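Local coordinates for choline binding protein PCPA (Streptococcus pneumoniae, PDB 4CP6), which is a pneumococcal vaccine antigen that probably attaches to choline on the bacterial surface and carries a leucine-rich repeat region, at residues 129-134 with 155-160; 151-156 with 180-185. All coordinates share one frame; numbering follows the deposited sequence.

Contact 1 (129-134 with 155-160); sequences EKIEDR and TSAFSF
The guanidinium of Arg-134 has Ser-156 lying over one face. Ser-156 CB sits above its centre, 3.7 Å from Arg-134 CZ. Water 1 lies in plane at the guanidinium edge. It accepts from Arg-134 NH1 at 3.0 Å and also pairs with Ser-159 OG. The same water lies in plane at the edge of the Phe-160 ring. Arg-134 NH1 has a second partner in a salt bridge to Asp-137. The carboxylate of Asp-133 is met from above its plane: Thr-155 N donates to Asp-133 OD1 at 3.0 Å, about 60° out of that plane. The Phe-158 ring meets Ile-131 obliquely, with Phe-158 CZ 4.3 Å from Ile-131 CD1.

Arg-134 CG stands beside its own backbone N (chi1 -65°), and the chain then runs extended to NE. This lays the guanidinium over Ser-156 CB. Between the backbones, Arg-134 N donates to Thr-155 O at 2.8 Å. On the buried side, Ile-131 CG2 packs on Ala-157 CB at 4.2 Å. Each segment is part of the turn that follows a short parallel strand, 130-131 in one case and 152-153 in the other. Such turn-to-turn stacking of successive coils is characteristic of a leucine-rich repeat solenoid, here of the BspA type.

Contact 2 (151-156 with 180-185); sequences EYIGTS and HEAFAN
Thr-155 CG2 and His-180 CG are each anti to their own backbone N (chi1 -179° for the histidine). The threonine methyl therefore comes to the edge of the His-180 ring, close to its plane, and the two side chains cross at a slant. The same methyl lies 3.5 Å from His-180 O. Glu-181 CG covers one face of that ring, over its centre. The hydroxyl arm of Thr-155 leads elsewhere, to a hydrogen bond with Ser-179 OG. Ser-156 OG is turned beside its own N (chi1 -67°), which lays it 3.6 Å from Glu-181 CB. Water 2 links the two polar ends. It contacts Ser-156 OG at 2.7 Å and donates to Glu-181 OE1.

The backbone bond across the contact runs from Ser-156 N to His-180 O, 2.9 Å long and with 155° at the hydrogen. Ser-156 and Glu-181 both have positive phi, in the left-handed helical region, so the same backbone bend recurs in two segments one coil apart. This repeated bend after a short parallel strand belongs to the stacked coils of the BspA-type leucine-rich repeat region. From Glu-181 to Ala-184 the chain then makes a type I beta turn. Glu-181 O accepts Ala-184 N within it, and also takes a CA-H...O contact from Ser-156 CA at 3.3 Å.

On the buried side Ala-182 is the point of closest apolar packing. Its CB is 3.9 Å from Ile-153 CG2, and Gly-154 O lies beside the same methyl. Ile-153 reaches further in with its other branch, where CD1 comes obliquely to the Phe-183 ring, 4.5 Å from CZ. Beyond Ala-182, Phe-183 packs on Ile-178 of the strand 177-178.

In the fold
From the N terminus, the chain enters contact 1 along strand 130-131. It makes one coil through strands 143-146 and 152-153, and contact 1 closes that loop at 155-160. Contact 2 begins at 151-156, so the two contacts share Thr-155 and Ser-156. The next coil passes through strands 166-169 and 177-178 and is closed by contact 2 at 180-185. Neither loop lies within the other; they follow in series with a short overlap. Strands 130-131, 152-153 and 177-178 are consecutive parallel neighbours in one sheet. A probable hydrogen bond from Gly-154 N to Ile-131 O joins the two contacts, and Phe-160 packs against Asn-185.

Contact 1 (129-134 with 155-160)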
loop_
_atom_site.group_PDB
_atom_site.type_symbol
_atom_site.label_atom_id
_atom_site.label_comp_id
_atom_site.label_asym_id
_atom_site.label_seq_id
_atom_site.Cartn_x
_atom_site.Cartn_y
_atom_site.Cartn_z
ATOM N N GLU A 129 2.733 4.351 22.848
ATOM C CA GLU A 129 1.599 5.073 22.269
ATOM C C GLU A 129 1.751 5.272 20.759
ATOM O O GLU A 129 0.723 5.290 20.052
ATOM C CB GLU A 129 1.473 6.433 22.976
ATOM C CG GLU A 129 0.332 7.321 22.504
ATOM C CD GLU A 129 0.290 8.660 23.209
ATOM O OE1 GLU A 129 -0.067 8.685 24.409
ATOM O OE2 GLU A 129 0.653 9.676 22.576
ATOM N N LYS A 130 2.996 5.481 20.279
ATOM C CA LYS A 130 3.204 5.795 18.864
ATOM C C LYS A 130 4.386 5.013 18.305
ATOM O O LYS A 130 5.442 4.974 18.939
ATOM C CB LYS A 130 3.537 7.309 18.680
ATOM C CG LYS A 130 2.446 8.304 19.094
ATOM C CD LYS A 130 2.896 9.766 18.824
ATOM C CE LYS A 130 1.818 10.767 19.200
ATOM N NZ LYS A 130 2.259 12.174 18.907
ATOM N N ILE A 131 4.203 4.420 17.124
ATOM C CA ILE A 131 5.260 3.825 16.328
ATOM C C ILE A 131 5.327 4.777 15.128
ATOM O O ILE A 131 4.373 4.840 14.336
ATOM C CB ILE A 131 4.936 2.373 15.891
ATOM C CG1 ILE A 131 4.899 1.429 17.094
ATOM C CG2 ILE A 131 5.972 1.888 14.843
ATOM C CD1 ILE A 131 4.373 0.010 16.731
ATOM N N GLU A 132 6.434 5.515 15.000
ATOM C CA GLU A 132 6.562 6.497 13.941
ATOM C C GLU A 132 6.992 5.882 12.616
ATOM O O GLU A 132 7.183 4.666 12.506
ATOM C CB GLU A 132 7.456 7.660 14.392
ATOM C CG GLU A 132 6.719 8.605 15.350
ATOM C CD GLU A 132 5.594 9.407 14.708
ATOM O OE1 GLU A 132 5.577 9.516 13.460
ATOM O OE2 GLU A 132 4.773 9.979 15.467
ATOM N N ASP A 133 7.080 6.730 11.582
ATOM C CA ASP A 133 7.296 6.303 10.225
ATOM C C ASP A 133 8.429 5.342 10.048
ATOM O O ASP A 133 9.511 5.552 10.595
ATOM C CB ASP A 133 7.514 7.502 9.300
ATOM C CG ASP A 133 6.397 8.530 9.312
ATOM O OD1 ASP A 133 5.327 8.259 9.924
ATOM O OD2 ASP A 133 6.510 9.521 8.580
ATOM N N ARG A 134 8.189 4.287 9.270
ATOM C CA ARG A 134 9.256 3.345 8.896
ATOM C C ARG A 134 9.992 2.741 10.088
ATOM O O ARG A 134 11.167 2.345 9.960
ATOM C CB ARG A 134 10.229 4.008 7.883
ATOM C CG ARG A 134 9.522 4.315 6.576
ATOM C CD ARG A 134 10.443 4.885 5.506
ATOM N NE ARG A 134 9.732 5.035 4.225
ATOM C CZ ARG A 134 9.572 4.045 3.336
ATOM N NH1 ARG A 134 10.106 2.839 3.558
ATOM N NH2 ARG A 134 8.892 4.258 2.209
ATOM N N THR A 155 3.655 6.054 8.789
ATOM C CA THR A 155 3.763 5.742 7.378
ATOM C C THR A 155 4.784 4.654 7.149
ATOM O O THR A 155 5.891 4.718 7.675
ATOM C CB THR A 155 4.105 6.997 6.623
ATOM O OG1 THR A 155 2.986 7.886 6.766
ATOM C CG2 THR A 155 4.374 6.746 5.136
ATOM N N SER A 156 4.405 3.638 6.363
ATOM C CA SER A 156 5.324 2.574 5.970
ATOM C C SER A 156 5.965 1.891 7.183
ATOM O O SER A 156 7.074 1.343 7.065
ATOM C CB SER A 156 6.393 3.136 5.028
ATOM O OG SER A 156 5.767 3.523 3.812
ATOM N N ALA A 157 5.266 1.875 8.336
ATOM C CA ALA A 157 5.904 1.329 9.544
ATOM C C ALA A 157 6.415 -0.086 9.430
ATOM O O ALA A 157 7.476 -0.375 9.990
ATOM C CB ALA A 157 4.969 1.436 10.751
ATOM N N PHE A 158 5.712 -0.981 8.733
ATOM C CA PHE A 158 6.171 -2.369 8.602
ATOM C C PHE A 158 6.463 -2.721 7.160
ATOM O O PHE A 158 6.681 -3.889 6.855
ATOM C CB PHE A 158 5.126 -3.364 9.186
ATOM C CG PHE A 158 4.936 -3.197 10.669
ATOM C CD1 PHE A 158 5.788 -3.830 11.569
ATOM C CD2 PHE A 158 3.958 -2.343 11.173
ATOM C CE1 PHE A 158 5.647 -3.646 12.948
ATOM C CE2 PHE A 158 3.822 -2.146 12.558
ATOM C CZ PHE A 158 4.686 -2.787 13.434
ATOM N N SER A 159 6.487 -1.724 6.271
ATOM C CA SER A 159 6.667 -1.950 4.852
ATOM C C SER A 159 7.901 -2.793 4.590
ATOM O O SER A 159 8.974 -2.537 5.165
ATOM C CB SER A 159 6.776 -0.617 4.125
ATOM O OG SER A 159 6.927 -0.803 2.723
ATOM N N PHE A 160 7.769 -3.766 3.688
ATOM C CA PHE A 160 8.879 -4.616 3.253
ATOM C C PHE A 160 9.382 -5.562 4.348
ATOM O O PHE A 160 10.506 -6.079 4.243
ATOM C CB PHE A 160 10.012 -3.783 2.628
ATOM C CG PHE A 160 10.069 -3.885 1.128
ATOM C CD1 PHE A 160 10.384 -5.090 0.509
ATOM C CD2 PHE A 160 9.848 -2.773 0.333
ATOM C CE1 PHE A 160 10.437 -5.186 -0.892
ATOM C CE2 PHE A 160 9.888 -2.871 -1.062
ATOM C CZ PHE A 160 10.213 -4.069 -1.657
HETATM O O HOH W 1 9.041 0.684 1.786
#

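Contact 2 (151-156 with 180-185)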
loop_
_atom_site.group_PDB
_atom_site.type_symbol
_atom_site.label_atom_id
_atom_site.label_comp_id
_atom_site.label_asym_id
_atom_site.label_seq_id
_atom_site.Cartn_x
_atom_site.Cartn_y
_atom_site.Cartn_z
ATOM N N GLU A 151 -1.669 3.758 19.959
ATOM C CA GLU A 151 -2.724 4.548 19.323
ATOM C C GLU A 151 -2.461 4.900 17.857
ATOM O O GLU A 151 -3.427 5.222 17.141
ATOM C CB GLU A 151 -2.906 5.868 20.073
ATOM C CG GLU A 151 -3.390 5.672 21.503
ATOM C CD GLU A 151 -3.638 6.950 22.283
ATOM O OE1 GLU A 151 -3.817 8.018 21.656
ATOM O OE2 GLU A 151 -3.679 6.873 23.533
ATOM N N TYR A 152 -1.183 4.928 17.440
ATOM C CA TYR A 152 -0.822 5.435 16.136
ATOM C C TYR A 152 0.274 4.585 15.527
ATOM O O TYR A 152 1.292 4.332 16.169
ATOM C CB TYR A 152 -0.258 6.863 16.354
ATOM C CG TYR A 152 0.256 7.521 15.093
ATOM C CD1 TYR A 152 -0.604 8.205 14.240
ATOM C CD2 TYR A 152 1.609 7.468 14.753
ATOM C CE1 TYR A 152 -0.143 8.776 13.060
ATOM C CE2 TYR A 152 2.080 8.034 13.574
ATOM C CZ TYR A 152 1.195 8.687 12.735
ATOM O OH TYR A 152 1.686 9.219 11.576
ATOM N N ILE A 153 0.100 4.199 14.257
ATOM C CA ILE A 153 1.138 3.512 13.473
ATOM C C ILE A 153 1.457 4.410 12.286
ATOM O O ILE A 153 0.546 4.737 11.516
ATOM C CB ILE A 153 0.682 2.122 13.011
ATOM C CG1 ILE A 153 0.502 1.192 14.227
ATOM C CG2 ILE A 153 1.666 1.546 11.949
ATOM C CD1 ILE A 153 -0.050 -0.191 13.852
ATOM N N GLY A 154 2.715 4.823 12.167
ATOM C CA GLY A 154 3.176 5.725 11.128
ATOM C C GLY A 154 3.328 5.148 9.734
ATOM O O GLY A 154 3.131 3.959 9.503
ATOM N N THR A 155 3.655 6.054 8.789
ATOM C CA THR A 155 3.763 5.742 7.378
ATOM C C THR A 155 4.784 4.654 7.149
ATOM O O THR A 155 5.891 4.718 7.675
ATOM C CB THR A 155 4.105 6.997 6.623
ATOM O OG1 THR A 155 2.986 7.886 6.766
ATOM C CG2 THR A 155 4.374 6.746 5.136
ATOM N N SER A 156 4.405 3.638 6.363
ATOM C CA SER A 156 5.324 2.574 5.970
ATOM C C SER A 156 5.965 1.891 7.183
ATOM O O SER A 156 7.074 1.343 7.065
ATOM C CB SER A 156 6.393 3.136 5.028
ATOM O OG SER A 156 5.767 3.523 3.812
ATOM N N HIS A 180 -0.469 5.589 5.871
ATOM C CA HIS A 180 -0.168 5.251 4.485
ATOM C C HIS A 180 0.869 4.130 4.405
ATOM O O HIS A 180 1.940 4.208 5.016
ATOM C CB HIS A 180 0.394 6.534 3.828
ATOM C CG HIS A 180 0.773 6.501 2.372
ATOM N ND1 HIS A 180 2.100 6.563 1.962
ATOM C CD2 HIS A 180 -0.026 6.567 1.282
ATOM C CE1 HIS A 180 2.059 6.628 0.629
ATOM N NE2 HIS A 180 0.805 6.652 0.178
ATOM N N GLU A 181 0.567 3.081 3.625
ATOM C CA GLU A 181 1.498 1.987 3.319
ATOM C C GLU A 181 2.089 1.297 4.534
ATOM O O GLU A 181 3.131 0.640 4.402
ATOM C CB GLU A 181 2.625 2.479 2.380
ATOM C CG GLU A 181 2.043 3.014 1.072
ATOM C CD GLU A 181 2.996 3.302 -0.062
ATOM O OE1 GLU A 181 4.133 2.795 -0.008
ATOM O OE2 GLU A 181 2.555 3.904 -1.068
ATOM N N ALA A 182 1.398 1.330 5.678
ATOM C CA ALA A 182 1.987 0.688 6.872
ATOM C C ALA A 182 2.224 -0.803 6.695
ATOM O O ALA A 182 3.146 -1.343 7.317
ATOM C CB ALA A 182 1.136 0.940 8.093
ATOM N N PHE A 183 1.378 -1.462 5.879
ATOM C CA PHE A 183 1.452 -2.914 5.676
ATOM C C PHE A 183 1.710 -3.234 4.217
ATOM O O PHE A 183 1.171 -4.216 3.682
ATOM C CB PHE A 183 0.128 -3.569 6.154
ATOM C CG PHE A 183 -0.259 -3.248 7.582
ATOM C CD1 PHE A 183 0.667 -3.358 8.615
ATOM C CD2 PHE A 183 -1.554 -2.845 7.895
ATOM C CE1 PHE A 183 0.315 -3.011 9.933
ATOM C CE2 PHE A 183 -1.914 -2.555 9.220
ATOM C CZ PHE A 183 -0.975 -2.622 10.218
ATOM N N ALA A 184 2.560 -2.408 3.583
ATOM C CA ALA A 184 2.893 -2.548 2.171
ATOM C C ALA A 184 4.080 -3.501 1.966
ATOM O O ALA A 184 4.894 -3.727 2.878
ATOM C CB ALA A 184 3.244 -1.173 1.619
ATOM N N ASN A 185 4.179 -4.064 0.749
ATOM C CA ASN A 185 5.317 -4.918 0.350
ATOM C C ASN A 185 5.523 -6.119 1.241
ATOM O O ASN A 185 6.689 -6.530 1.470
ATOM C CB ASN A 185 6.634 -4.094 0.269
ATOM C CG ASN A 185 6.492 -2.915 -0.648
ATOM O OD1 ASN A 185 6.468 -3.080 -1.871
ATOM N ND2 ASN A 185 6.328 -1.714 -0.067
HETATM O O HOH W 2 6.040 1.847 1.714
#